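Local coordinates for transcriptional regulator, IclR family (Ruegeria sp. TM1040, PDB 3R4K), which probably regulates transcription by binding DNA through an N-terminal helix-turn-helix domain coupled to an IclR-type C-terminal domain that may sense a small molecule, at residues T94-H99 and A217-R222; H197-P202 and T230-L235; S6-L11 and Y39-E44. All coordinates share one frame; numbering follows the deposited sequence.

Interaction 1 of 3, residues T94-H99 and A217-R222; sequences TGETTH and AAPTSR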
ATOM      1  N   THR A  94     -17.250 -18.497  17.999  1.00 46.19           N
ATOM      2  CA  THR A  94     -17.186 -19.923  17.643  1.00 45.29           C
ATOM      3  C   THR A  94     -16.781 -20.817  18.816  1.00 48.62           C
ATOM      4  O   THR A  94     -17.039 -22.028  18.783  1.00 51.13           O
ATOM      5  CB  THR A  94     -16.196 -20.131  16.492  1.00 42.82           C
ATOM      6  OG1 THR A  94     -14.889 -19.730  16.921  1.00 39.01           O
ATOM      7  CG2 THR A  94     -16.590 -19.368  15.230  1.00 37.71           C
ATOM      8  N   GLY A  95     -16.113 -20.236  19.808  1.00 40.76           N
ATOM      9  CA  GLY A  95     -15.615 -20.995  20.954  1.00 39.59           C
ATOM     10  C   GLY A  95     -14.382 -21.815  20.623  1.00 38.56           C
ATOM     11  O   GLY A  95     -13.933 -22.640  21.424  1.00 35.15           O
ATOM     12  N   GLU A  96     -13.793 -21.541  19.446  1.00 35.35           N
ATOM     13  CA  GLU A  96     -12.648 -22.264  18.908  1.00 33.78           C
ATOM     14  C   GLU A  96     -11.452 -21.357  18.581  1.00 36.44           C
ATOM     15  O   GLU A  96     -11.571 -20.141  18.603  1.00 35.63           O
ATOM     16  CB  GLU A  96     -13.083 -23.037  17.655  1.00 36.05           C
ATOM     17  CG  GLU A  96     -14.231 -24.002  17.907  1.00 48.46           C
ATOM     18  CD  GLU A  96     -13.986 -25.158  18.863  1.00 62.03           C
ATOM     19  OE1 GLU A  96     -12.812 -25.411  19.218  1.00 47.93           O
ATOM     20  OE2 GLU A  96     -14.970 -25.847  19.213  1.00 50.06           O
ATOM     21  N   THR A  97     -10.287 -21.974  18.317  1.00 33.42           N
ATOM     22  CA  THR A  97      -9.047 -21.284  17.970  1.00 30.97           C
ATOM     23  C   THR A  97      -9.159 -20.725  16.567  1.00 33.27           C
ATOM     24  O   THR A  97      -9.567 -21.440  15.653  1.00 35.11           O
ATOM     25  CB  THR A  97      -7.860 -22.261  18.092  1.00 33.14           C
ATOM     26  OG1 THR A  97      -7.820 -22.733  19.444  1.00 29.07           O
ATOM     27  CG2 THR A  97      -6.503 -21.624  17.684  1.00 25.84           C
ATOM     28  N   THR A  98      -8.784 -19.459  16.399  1.00 26.73           N
ATOM     29  CA  THR A  98      -8.795 -18.801  15.095  1.00 25.98           C
ATOM     30  C   THR A  98      -7.366 -18.406  14.728  1.00 28.52           C
ATOM     31  O   THR A  98      -6.564 -18.144  15.618  1.00 27.13           O
ATOM     32  CB  THR A  98      -9.756 -17.609  15.099  1.00 32.57           C
ATOM     33  OG1 THR A  98      -9.352 -16.706  16.125  1.00 32.63           O
ATOM     34  CG2 THR A  98     -11.205 -18.024  15.328  1.00 36.07           C
ATOM     35  N   HIS A  99      -7.036 -18.395  13.436  1.00 25.81           N
ATOM     36  CA  HIS A  99      -5.699 -17.994  13.019  1.00 26.65           C
ATOM     37  C   HIS A  99      -5.672 -17.399  11.619  1.00 31.19           C
ATOM     38  O   HIS A  99      -6.466 -17.766  10.749  1.00 32.95           O
ATOM     39  CB  HIS A  99      -4.663 -19.129  13.145  1.00 28.75           C
ATOM     40  CG  HIS A  99      -4.931 -20.351  12.334  1.00 33.87           C
ATOM     41  ND1 HIS A  99      -4.185 -20.641  11.197  1.00 36.99           N
ATOM     42  CD2 HIS A  99      -5.797 -21.367  12.565  1.00 37.14           C
ATOM     43  CE1 HIS A  99      -4.654 -21.795  10.748  1.00 38.05           C
ATOM     44  NE2 HIS A  99      -5.624 -22.274  11.546  1.00 38.56           N
ATOM     45  N   ALA A 217      -9.942 -23.428  13.721  1.00 27.19           N
ATOM     46  CA  ALA A 217      -9.461 -24.795  13.997  1.00 26.38           C
ATOM     47  C   ALA A 217     -10.164 -25.330  15.212  1.00 33.70           C
ATOM     48  O   ALA A 217     -10.120 -24.722  16.284  1.00 34.69           O
ATOM     49  CB  ALA A 217      -7.958 -24.812  14.208  1.00 24.62           C
ATOM     50  N   ALA A 218     -10.837 -26.453  15.053  1.00 32.38           N
ATOM     51  CA  ALA A 218     -11.586 -27.044  16.150  1.00 33.36           C
ATOM     52  C   ALA A 218     -11.309 -28.531  16.316  1.00 38.07           C
ATOM     53  O   ALA A 218     -11.002 -29.207  15.335  1.00 40.59           O
ATOM     54  CB  ALA A 218     -13.064 -26.834  15.897  1.00 36.20           C
ATOM     55  N   PRO A 219     -11.474 -29.098  17.526  1.00 34.52           N
ATOM     56  CA  PRO A 219     -11.370 -30.557  17.651  1.00 35.79           C
ATOM     57  C   PRO A 219     -12.551 -31.208  16.935  1.00 45.42           C
ATOM     58  O   PRO A 219     -13.675 -30.688  16.969  1.00 45.22           O
ATOM     59  CB  PRO A 219     -11.449 -30.793  19.164  1.00 36.60           C
ATOM     60  CG  PRO A 219     -11.340 -29.453  19.792  1.00 38.96           C
ATOM     61  CD  PRO A 219     -11.864 -28.489  18.810  1.00 35.07           C
ATOM     62  N   THR A 220     -12.305 -32.337  16.284  1.00 46.00           N
ATOM     63  CA  THR A 220     -13.348 -33.087  15.593  1.00 49.28           C
ATOM     64  C   THR A 220     -14.497 -33.424  16.572  1.00 54.94           C
ATOM     65  O   THR A 220     -15.662 -33.272  16.204  1.00 58.12           O
ATOM     66  CB  THR A 220     -12.724 -34.320  14.958  1.00 60.29           C
ATOM     67  OG1 THR A 220     -11.815 -33.868  13.957  1.00 55.61           O
ATOM     68  CG2 THR A 220     -13.745 -35.229  14.320  1.00 67.08           C
ATOM     69  N   SER A 221     -14.165 -33.783  17.829  1.00 48.93           N
ATOM     70  CA  SER A 221     -15.121 -34.126  18.893  1.00 49.51           C
ATOM     71  C   SER A 221     -16.142 -32.996  19.192  1.00 50.91           C
ATOM     72  O   SER A 221     -17.213 -33.279  19.732  1.00 50.74           O
ATOM     73  CB  SER A 221     -14.378 -34.510  20.177  1.00 52.76           C
ATOM     74  OG  SER A 221     -13.673 -33.436  20.789  1.00 61.99           O
ATOM     75  N   ARG A 222     -15.815 -31.737  18.837  1.00 45.93           N
ATOM     76  CA  ARG A 222     -16.682 -30.578  19.072  1.00 45.43           C
ATOM     77  C   ARG A 222     -17.375 -30.065  17.796  1.00 51.51           C
ATOM     78  O   ARG A 222     -18.079 -29.044  17.842  1.00 51.15           O
ATOM     79  CB  ARG A 222     -15.876 -29.446  19.709  1.00 38.84           C
ATOM     80  CG  ARG A 222     -15.788 -29.586  21.210  1.00 41.57           C
ATOM     81  CD  ARG A 222     -15.774 -28.246  21.921  1.00 33.34           C
ATOM     82  NE  ARG A 222     -14.633 -27.416  21.515  1.00 35.68           N
ATOM     83  CZ  ARG A 222     -13.456 -27.389  22.130  1.00 44.84           C
ATOM     84  NH1 ARG A 222     -13.234 -28.157  23.194  1.00 32.86           N
ATOM     85  NH2 ARG A 222     -12.493 -26.588  21.691  1.00 29.80           N
TER
HETATM   86  O   HOH W   1     -10.029 -24.874  19.071  1.00 38.22           O
HETATM   87  O   HOH W   2     -16.629 -26.482  16.968  1.00 51.92           O
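Glu96 faces Ala217, Ala218 and Arg222 where the antiparallel strands 97-104 and 210-219 come together in the central sheet of the IclR C-terminal domain. Just ahead of it, Thr94 OG1 accepts from Glu96 N, an ST turn, while Gly95, with positive phi, takes the chain out of helix 79-94. Glu96 covers more of the opposite segment than any other residue of 94-99. Its CG lies anti to its own carbonyl carbon (chi1 -57°) and the chain bends at chi2, folding the carboxylate over Ala218, where Glu96 CD lies 3.5 Å from Ala218 CB. Arg222 grips the Glu96 carboxylate side-on in a salt bridge of two hydrogen bonds, Arg222 NE to Glu96 OE2 and Arg222 NH2 to Glu96 OE1, both 2.8 Å, each oxygen being approached on the syn side. Carboxylate and guanidinium are only 18° from coplanar, and Pro219 CG covers one guanidinium face near its rim. Arg222 NH2 also bonds to Thr121 O. Thr97 and Ala217 form a hydrogen-bonded pair: Thr97 O receives Ala217 N at 2.8 Å (159° at the hydrogen), whereas the return bond from Thr97 N to Ala217 O is weak at 3.4 Å. A water reinforces that weak link, accepting from Thr97 N and donating to both Ala217 O and Glu96 OE1; Thr97 OG1 bonds to Val123 O. Further along, His99 turns its ring edge to the Ala217 methyl, with His99 NE2 4.4 Å from Ala217 CB.

Interaction 2 of 3, residues H197-P202 and T230-L235; sequences HSHAVP and TIPPAL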
ATOM      1  N   HIS A 197     -10.629 -30.335  12.915  1.00 47.23           N
ATOM      2  CA  HIS A 197     -11.555 -29.946  11.850  1.00 48.74           C
ATOM      3  C   HIS A 197     -11.436 -28.439  11.652  1.00 52.27           C
ATOM      4  O   HIS A 197     -11.793 -27.677  12.553  1.00 51.66           O
ATOM      5  CB  HIS A 197     -13.007 -30.355  12.175  1.00 51.43           C
ATOM      6  CG  HIS A 197     -13.962 -30.173  11.039  1.00 56.93           C
ATOM      7  ND1 HIS A 197     -14.941 -31.115  10.767  1.00 62.23           N
ATOM      8  CD2 HIS A 197     -14.056 -29.173  10.131  1.00 57.73           C
ATOM      9  CE1 HIS A 197     -15.607 -30.650   9.725  1.00 62.75           C
ATOM     10  NE2 HIS A 197     -15.101 -29.490   9.303  1.00 60.83           N
ATOM     11  N   SER A 198     -10.913 -28.013  10.496  1.00 48.15           N
ATOM     12  CA  SER A 198     -10.725 -26.604  10.195  1.00 46.53           C
ATOM     13  C   SER A 198     -11.629 -26.099   9.058  1.00 53.16           C
ATOM     14  O   SER A 198     -12.001 -26.850   8.154  1.00 55.50           O
ATOM     15  CB  SER A 198      -9.266 -26.303   9.858  1.00 50.78           C
ATOM     16  OG  SER A 198      -8.416 -27.439   9.773  1.00 68.35           O
ATOM     17  N   HIS A 199     -11.993 -24.810   9.150  1.00 48.47           N
ATOM     18  CA  HIS A 199     -12.766 -24.009   8.200  1.00 48.42           C
ATOM     19  C   HIS A 199     -11.925 -22.803   7.840  1.00 48.87           C
ATOM     20  O   HIS A 199     -11.354 -22.189   8.748  1.00 45.82           O
ATOM     21  CB  HIS A 199     -14.090 -23.537   8.822  1.00 50.04           C
ATOM     22  CG  HIS A 199     -15.125 -24.590   9.008  1.00 56.54           C
ATOM     23  ND1 HIS A 199     -15.067 -25.479  10.067  1.00 58.86           N
ATOM     24  CD2 HIS A 199     -16.271 -24.800   8.321  1.00 61.27           C
ATOM     25  CE1 HIS A 199     -16.146 -26.231   9.958  1.00 61.01           C
ATOM     26  NE2 HIS A 199     -16.899 -25.860   8.920  1.00 63.10           N
ATOM     27  N   ALA A 200     -11.841 -22.437   6.552  1.00 44.72           N
ATOM     28  CA  ALA A 200     -11.046 -21.267   6.161  1.00 42.12           C
ATOM     29  C   ALA A 200     -11.624 -20.535   4.978  1.00 44.08           C
ATOM     30  O   ALA A 200     -12.238 -21.138   4.099  1.00 45.55           O
ATOM     31  CB  ALA A 200      -9.613 -21.663   5.860  1.00 42.30           C
ATOM     32  N   VAL A 201     -11.422 -19.215   4.976  1.00 37.29           N
ATOM     33  CA  VAL A 201     -11.840 -18.297   3.915  1.00 36.48           C
ATOM     34  C   VAL A 201     -10.605 -17.542   3.419  1.00 39.97           C
ATOM     35  O   VAL A 201      -9.724 -17.233   4.230  1.00 38.71           O
ATOM     36  CB  VAL A 201     -12.985 -17.316   4.334  1.00 38.93           C
ATOM     37  CG1 VAL A 201     -14.297 -18.056   4.563  1.00 41.26           C
ATOM     38  CG2 VAL A 201     -12.610 -16.457   5.543  1.00 35.81           C
ATOM     39  N   PRO A 202     -10.506 -17.212   2.118  1.00 37.60           N
ATOM     40  CA  PRO A 202      -9.344 -16.439   1.662  1.00 35.72           C
ATOM     41  C   PRO A 202      -9.454 -14.955   2.045  1.00 36.13           C
ATOM     42  O   PRO A 202     -10.553 -14.429   2.222  1.00 33.73           O
ATOM     43  CB  PRO A 202      -9.386 -16.623   0.150  1.00 39.69           C
ATOM     44  CG  PRO A 202     -10.855 -16.769  -0.155  1.00 46.20           C
ATOM     45  CD  PRO A 202     -11.456 -17.477   1.012  1.00 42.05           C
ATOM     46  N   THR A 230     -22.966 -22.816  12.459  1.00 59.37           N
ATOM     47  CA  THR A 230     -22.635 -21.506  13.035  1.00 57.33           C
ATOM     48  C   THR A 230     -21.243 -21.002  12.606  1.00 58.23           C
ATOM     49  O   THR A 230     -21.072 -19.785  12.452  1.00 57.12           O
ATOM     50  CB  THR A 230     -22.724 -21.600  14.575  1.00 69.15           C
ATOM     51  OG1 THR A 230     -24.065 -21.898  14.951  1.00 69.81           O
ATOM     52  CG2 THR A 230     -22.177 -20.369  15.333  1.00 67.57           C
ATOM     53  N   ILE A 231     -20.248 -21.902  12.481  1.00 52.12           N
ATOM     54  CA  ILE A 231     -18.883 -21.493  12.122  1.00 47.84           C
ATOM     55  C   ILE A 231     -18.854 -20.831  10.716  1.00 49.92           C
ATOM     56  O   ILE A 231     -18.367 -19.702  10.639  1.00 46.70           O
ATOM     57  CB  ILE A 231     -17.837 -22.639  12.271  1.00 49.36           C
ATOM     58  CG1 ILE A 231     -17.620 -22.980  13.769  1.00 49.02           C
ATOM     59  CG2 ILE A 231     -16.511 -22.284  11.565  1.00 46.11           C
ATOM     60  CD1 ILE A 231     -16.943 -24.311  14.064  1.00 51.24           C
ATOM     61  N   PRO A 232     -19.375 -21.453   9.627  1.00 49.16           N
ATOM     62  CA  PRO A 232     -19.296 -20.807   8.303  1.00 49.47           C
ATOM     63  C   PRO A 232     -19.862 -19.359   8.221  1.00 54.66           C
ATOM     64  O   PRO A 232     -19.098 -18.519   7.746  1.00 52.00           O
ATOM     65  CB  PRO A 232     -20.055 -21.782   7.400  1.00 54.27           C
ATOM     66  CG  PRO A 232     -19.830 -23.116   8.046  1.00 58.93           C
ATOM     67  CD  PRO A 232     -19.960 -22.809   9.508  1.00 53.35           C
ATOM     68  N   PRO A 233     -21.089 -18.986   8.695  1.00 54.00           N
ATOM     69  CA  PRO A 233     -21.501 -17.566   8.615  1.00 53.49           C
ATOM     70  C   PRO A 233     -20.601 -16.612   9.406  1.00 54.38           C
ATOM     71  O   PRO A 233     -20.328 -15.504   8.935  1.00 52.29           O
ATOM     72  CB  PRO A 233     -22.916 -17.555   9.218  1.00 58.36           C
ATOM     73  CG  PRO A 233     -23.355 -18.950   9.236  1.00 65.43           C
ATOM     74  CD  PRO A 233     -22.147 -19.808   9.315  1.00 58.85           C
ATOM     75  N   ALA A 234     -20.149 -17.041  10.606  1.00 50.30           N
ATOM     76  CA  ALA A 234     -19.297 -16.249  11.483  1.00 47.16           C
ATOM     77  C   ALA A 234     -17.928 -16.013  10.848  1.00 49.90           C
ATOM     78  O   ALA A 234     -17.443 -14.873  10.871  1.00 47.60           O
ATOM     79  CB  ALA A 234     -19.149 -16.931  12.828  1.00 47.59           C
ATOM     80  N   LEU A 235     -17.332 -17.073  10.242  1.00 46.36           N
ATOM     81  CA  LEU A 235     -16.022 -16.986   9.585  1.00 43.69           C
ATOM     82  C   LEU A 235     -16.095 -16.117   8.319  1.00 47.28           C
ATOM     83  O   LEU A 235     -15.225 -15.269   8.136  1.00 45.79           O
ATOM     84  CB  LEU A 235     -15.467 -18.389   9.272  1.00 43.98           C
ATOM     85  CG  LEU A 235     -14.190 -18.486   8.423  1.00 46.49           C
ATOM     86  CD1 LEU A 235     -12.979 -17.868   9.107  1.00 43.32           C
ATOM     87  CD2 LEU A 235     -13.909 -19.889   8.064  1.00 50.37           C
TER
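Strand 197-202 and helix 230-235 run in nearly the same direction, their axes 26° apart and 9.0 Å distant at closest approach, with His199 beside Pro232 and Val201 beside Leu235. The helix is kinked at Pro232 and Pro233, whose ring nitrogens carry no hydrogen to bond the preceding turn. Ile231 CG2 sits over one face of the His199 imidazole, 3.9 Å from the ring centroid and 21° off the normal, a CH-pi contact. Pro232 CG comes obliquely to within 3.9 Å of His199 CD2. An alanine in place of His199 would remove the imidazole, and this is likely to leave a gap beside Ile231 CG2 and Pro232 CG. Leu235, its CG anti to its backbone N (chi1 172°), reaches across to the strand. Leu235 CD2 lies 3.5 Å from His199 O and 3.7 Å from His199 CB, while Leu235 and Val201 meet tip to tip, Leu235 CD1 lying 3.9 Å from Val201 CG2. Ile231 and Leu235 also touch Val216 and Leu214 of the neighbouring strand 210-219, and Leu90 of helix 79-94 packs on Leu235. Such packing of the long C-terminal helix on an antiparallel sheet belongs to the profilin-like, GAF-related fold of IclR C-terminal domains.

Interaction 3 of 3, residues S6-L11 and Y39-E44; sequences SKALTL and YRLMSE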
ATOM      1  N   SER A   6     -19.498  14.248   2.261  1.00 43.04           N
ATOM      2  CA  SER A   6     -20.053  12.903   2.112  1.00 42.20           C
ATOM      3  C   SER A   6     -20.403  12.590   0.650  1.00 44.15           C
ATOM      4  O   SER A   6     -20.130  11.491   0.179  1.00 43.23           O
ATOM      5  CB  SER A   6     -21.309  12.756   2.968  1.00 49.69           C
ATOM      6  OG  SER A   6     -21.009  12.580   4.345  1.00 66.88           O
ATOM      7  N   LYS A   7     -21.017  13.565  -0.059  1.00 40.69           N
ATOM      8  CA  LYS A   7     -21.418  13.464  -1.463  1.00 39.87           C
ATOM      9  C   LYS A   7     -20.207  13.253  -2.362  1.00 41.94           C
ATOM     10  O   LYS A   7     -20.226  12.363  -3.221  1.00 40.14           O
ATOM     11  CB  LYS A   7     -22.172  14.719  -1.910  1.00 42.17           C
ATOM     12  CG  LYS A   7     -23.684  14.589  -1.848  1.00 46.52           C
ATOM     13  CD  LYS A   7     -24.394  15.947  -1.875  1.00 41.75           C
ATOM     14  CE  LYS A   7     -24.736  16.415  -3.253  1.00 49.44           C
ATOM     15  NZ  LYS A   7     -25.475  17.701  -3.239  1.00 67.39           N
ATOM     16  N   ALA A   8     -19.141  14.057  -2.133  1.00 37.45           N
ATOM     17  CA  ALA A   8     -17.896  13.996  -2.890  1.00 34.61           C
ATOM     18  C   ALA A   8     -17.219  12.643  -2.713  1.00 39.78           C
ATOM     19  O   ALA A   8     -16.796  12.033  -3.696  1.00 40.15           O
ATOM     20  CB  ALA A   8     -16.972  15.108  -2.440  1.00 34.70           C
ATOM     21  N   LEU A   9     -17.163  12.148  -1.466  1.00 36.49           N
ATOM     22  CA  LEU A   9     -16.504  10.889  -1.171  1.00 35.21           C
ATOM     23  C   LEU A   9     -17.288   9.685  -1.697  1.00 40.29           C
ATOM     24  O   LEU A   9     -16.660   8.686  -2.038  1.00 40.38           O
ATOM     25  CB  LEU A   9     -16.196  10.762   0.329  1.00 34.66           C
ATOM     26  CG  LEU A   9     -15.276  11.854   0.872  1.00 37.60           C
ATOM     27  CD1 LEU A   9     -15.244  11.839   2.379  1.00 36.36           C
ATOM     28  CD2 LEU A   9     -13.864  11.818   0.211  1.00 39.41           C
ATOM     29  N   THR A  10     -18.623   9.802  -1.842  1.00 37.91           N
ATOM     30  CA  THR A  10     -19.482   8.750  -2.407  1.00 38.31           C
ATOM     31  C   THR A  10     -19.113   8.518  -3.879  1.00 42.73           C
ATOM     32  O   THR A  10     -19.161   7.380  -4.338  1.00 42.48           O
ATOM     33  CB  THR A  10     -20.958   9.135  -2.251  1.00 43.57           C
ATOM     34  OG1 THR A  10     -21.259   9.250  -0.864  1.00 50.01           O
ATOM     35  CG2 THR A  10     -21.898   8.134  -2.862  1.00 43.54           C
ATOM     36  N   LEU A  11     -18.731   9.597  -4.606  1.00 38.56           N
ATOM     37  CA  LEU A  11     -18.361   9.524  -6.018  1.00 37.73           C
ATOM     38  C   LEU A  11     -17.166   8.588  -6.233  1.00 40.37           C
ATOM     39  O   LEU A  11     -17.137   7.868  -7.236  1.00 39.79           O
ATOM     40  CB  LEU A  11     -18.069  10.925  -6.606  1.00 37.09           C
ATOM     41  CG  LEU A  11     -19.272  11.882  -6.750  1.00 42.60           C
ATOM     42  CD1 LEU A  11     -18.815  13.288  -7.136  1.00 42.08           C
ATOM     43  CD2 LEU A  11     -20.258  11.377  -7.784  1.00 45.92           C
ATOM     44  N   TYR A  39     -19.479  17.666 -11.507  1.00 40.55           N
ATOM     45  CA  TYR A  39     -18.345  18.411 -12.034  1.00 40.15           C
ATOM     46  C   TYR A  39     -17.641  19.242 -10.945  1.00 43.53           C
ATOM     47  O   TYR A  39     -16.411  19.236 -10.883  1.00 41.44           O
ATOM     48  CB  TYR A  39     -18.770  19.331 -13.196  1.00 43.03           C
ATOM     49  CG  TYR A  39     -17.585  20.031 -13.827  1.00 45.67           C
ATOM     50  CD1 TYR A  39     -16.680  19.331 -14.621  1.00 47.68           C
ATOM     51  CD2 TYR A  39     -17.327  21.381 -13.576  1.00 46.53           C
ATOM     52  CE1 TYR A  39     -15.558  19.959 -15.170  1.00 48.54           C
ATOM     53  CE2 TYR A  39     -16.210  22.020 -14.126  1.00 47.29           C
ATOM     54  CZ  TYR A  39     -15.331  21.305 -14.925  1.00 55.67           C
ATOM     55  OH  TYR A  39     -14.228  21.922 -15.467  1.00 59.72           O
ATOM     56  N   ARG A  40     -18.422  19.949 -10.109  1.00 42.45           N
ATOM     57  CA  ARG A  40     -17.952  20.815  -9.026  1.00 43.18           C
ATOM     58  C   ARG A  40     -17.188  20.030  -7.957  1.00 45.82           C
ATOM     59  O   ARG A  40     -16.130  20.473  -7.502  1.00 46.54           O
ATOM     60  CB  ARG A  40     -19.143  21.526  -8.381  1.00 46.94           C
ATOM     61  CG  ARG A  40     -18.973  23.030  -8.256  1.00 62.58           C
ATOM     62  CD  ARG A  40     -20.173  23.685  -7.582  1.00 79.55           C
ATOM     63  NE  ARG A  40     -21.371  23.743  -8.435  1.00 88.50           N
ATOM     64  CZ  ARG A  40     -22.499  23.072  -8.203  1.00 99.41           C
ATOM     65  NH1 ARG A  40     -22.601  22.270  -7.145  1.00 88.21           N
ATOM     66  NH2 ARG A  40     -23.536  23.201  -9.023  1.00 79.38           N
ATOM     67  N   LEU A  41     -17.739  18.874  -7.565  1.00 39.23           N
ATOM     68  CA  LEU A  41     -17.187  17.978  -6.560  1.00 37.25           C
ATOM     69  C   LEU A  41     -15.931  17.276  -7.083  1.00 37.06           C
ATOM     70  O   LEU A  41     -14.953  17.145  -6.335  1.00 36.79           O
ATOM     71  CB  LEU A  41     -18.247  16.936  -6.129  1.00 37.74           C
ATOM     72  CG  LEU A  41     -19.468  17.450  -5.352  1.00 43.26           C
ATOM     73  CD1 LEU A  41     -20.436  16.320  -5.045  1.00 44.31           C
ATOM     74  CD2 LEU A  41     -19.068  18.128  -4.057  1.00 44.80           C
HETATM   75  N   MSE A  42     -15.946  16.833  -8.364  1.00 28.98           N
HETATM   76  CA  MSE A  42     -14.784  16.156  -8.959  1.00 25.48           C
HETATM   77  C   MSE A  42     -13.611  17.142  -9.163  1.00 33.36           C
HETATM   78  O   MSE A  42     -12.455  16.734  -9.060  1.00 32.53           O
HETATM   79  CB  MSE A  42     -15.143  15.445 -10.265  1.00 25.03           C
HETATM   80  CG  MSE A  42     -16.055  14.239 -10.061  1.00 28.28           C
HETATM   81 SE   MSE A  42     -15.325  12.823  -8.973  0.75 29.97          SE
HETATM   82  CE  MSE A  42     -14.241  12.066 -10.322  1.00 26.87           C
ATOM     83  N   SER A  43     -13.918  18.443  -9.359  1.00 32.86           N
ATOM     84  CA  SER A  43     -12.923  19.513  -9.501  1.00 33.91           C
ATOM     85  C   SER A  43     -12.207  19.752  -8.180  1.00 39.27           C
ATOM     86  O   SER A  43     -10.986  19.914  -8.160  1.00 40.36           O
ATOM     87  CB  SER A  43     -13.581  20.798  -9.995  1.00 37.78           C
ATOM     88  OG  SER A  43     -13.878  20.641 -11.375  1.00 47.39           O
ATOM     89  N   GLU A  44     -12.971  19.713  -7.078  1.00 35.25           N
ATOM     90  CA  GLU A  44     -12.484  19.870  -5.723  1.00 34.57           C
ATOM     91  C   GLU A  44     -11.602  18.678  -5.343  1.00 38.86           C
ATOM     92  O   GLU A  44     -10.578  18.871  -4.687  1.00 40.60           O
ATOM     93  CB  GLU A  44     -13.657  20.024  -4.747  1.00 36.40           C
ATOM     94  CG  GLU A  44     -14.029  21.464  -4.480  1.00 48.67           C
ATOM     95  CD  GLU A  44     -15.012  21.658  -3.345  1.00 75.46           C
ATOM     96  OE1 GLU A  44     -16.232  21.588  -3.617  1.00 69.66           O
ATOM     97  OE2 GLU A  44     -14.566  21.869  -2.190  1.00 72.89           O
TER
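Leu41 is the bump that helix 35-47 drives into helix 4-12, and Lys7, Ala8 and Leu11 form the hollow that takes it. The two segments cross almost perpendicularly, at -81°, so the contact is confined to a short patch around the closest pair of alpha carbons, Ala8 CA and Leu41 CA, only 5.5 Å apart. The small Ala8 side chain probably helps to allow this approach. Leu41 spreads its fork over the turn: Leu41 CD1 settles 3.9 Å from Lys7 CB and equally near the backbone N of Ala8, while Leu41 CD2 lies 4.0 Å from Ala8 CB. Leu11 supplies the answering bump. With CG anti to its own carbonyl carbon (chi1 -69°), Leu11 sends its CD1 into the notch between Leu41 CB, at 3.8 Å, and the SE atom of Met42 (a selenomethionine), at 4.0 Å. Leu11 and Leu41 side chains cross at about a right angle. The Met42 chain, bent at chi2 and chi3, curls its selenium back to cover Leu11 CB as well. Met33 packs on Lys7, Leu11 and Leu41, and Leu27 of helix 24-31 on both Leu11 and Met42. Val5 of the second subunit also packs against Ala8. This three-helix core, with the small sheet of strands 21-23, 51-54 and 59-62 completing it, is that of a winged helix-turn-helix domain, in which helix 35-47 probably serves as the recognition helix.

Interactions 1 and 2 belong to one structural unit, the C-terminal domain, with centres 10 Å apart. Strands 210-219 and 196-204 are sheet neighbours, and Ala218 O lies 2.7 Å from His197 N, a probable hydrogen bond joining the two contacts directly. They also meet through packing of Thr94 CG2 on Ile231 CG1 at 4.0 Å. Interaction 3 lies in the other domain, on the opposite side of the chain's centre: its centre is about 46 Å from that of interaction 1 and 39 Å from that of interaction 2, with nearest atoms about 31 and 24 Å apart. This separation fits a regulator whose probable DNA-binding head is distinct from its probable sensing domain.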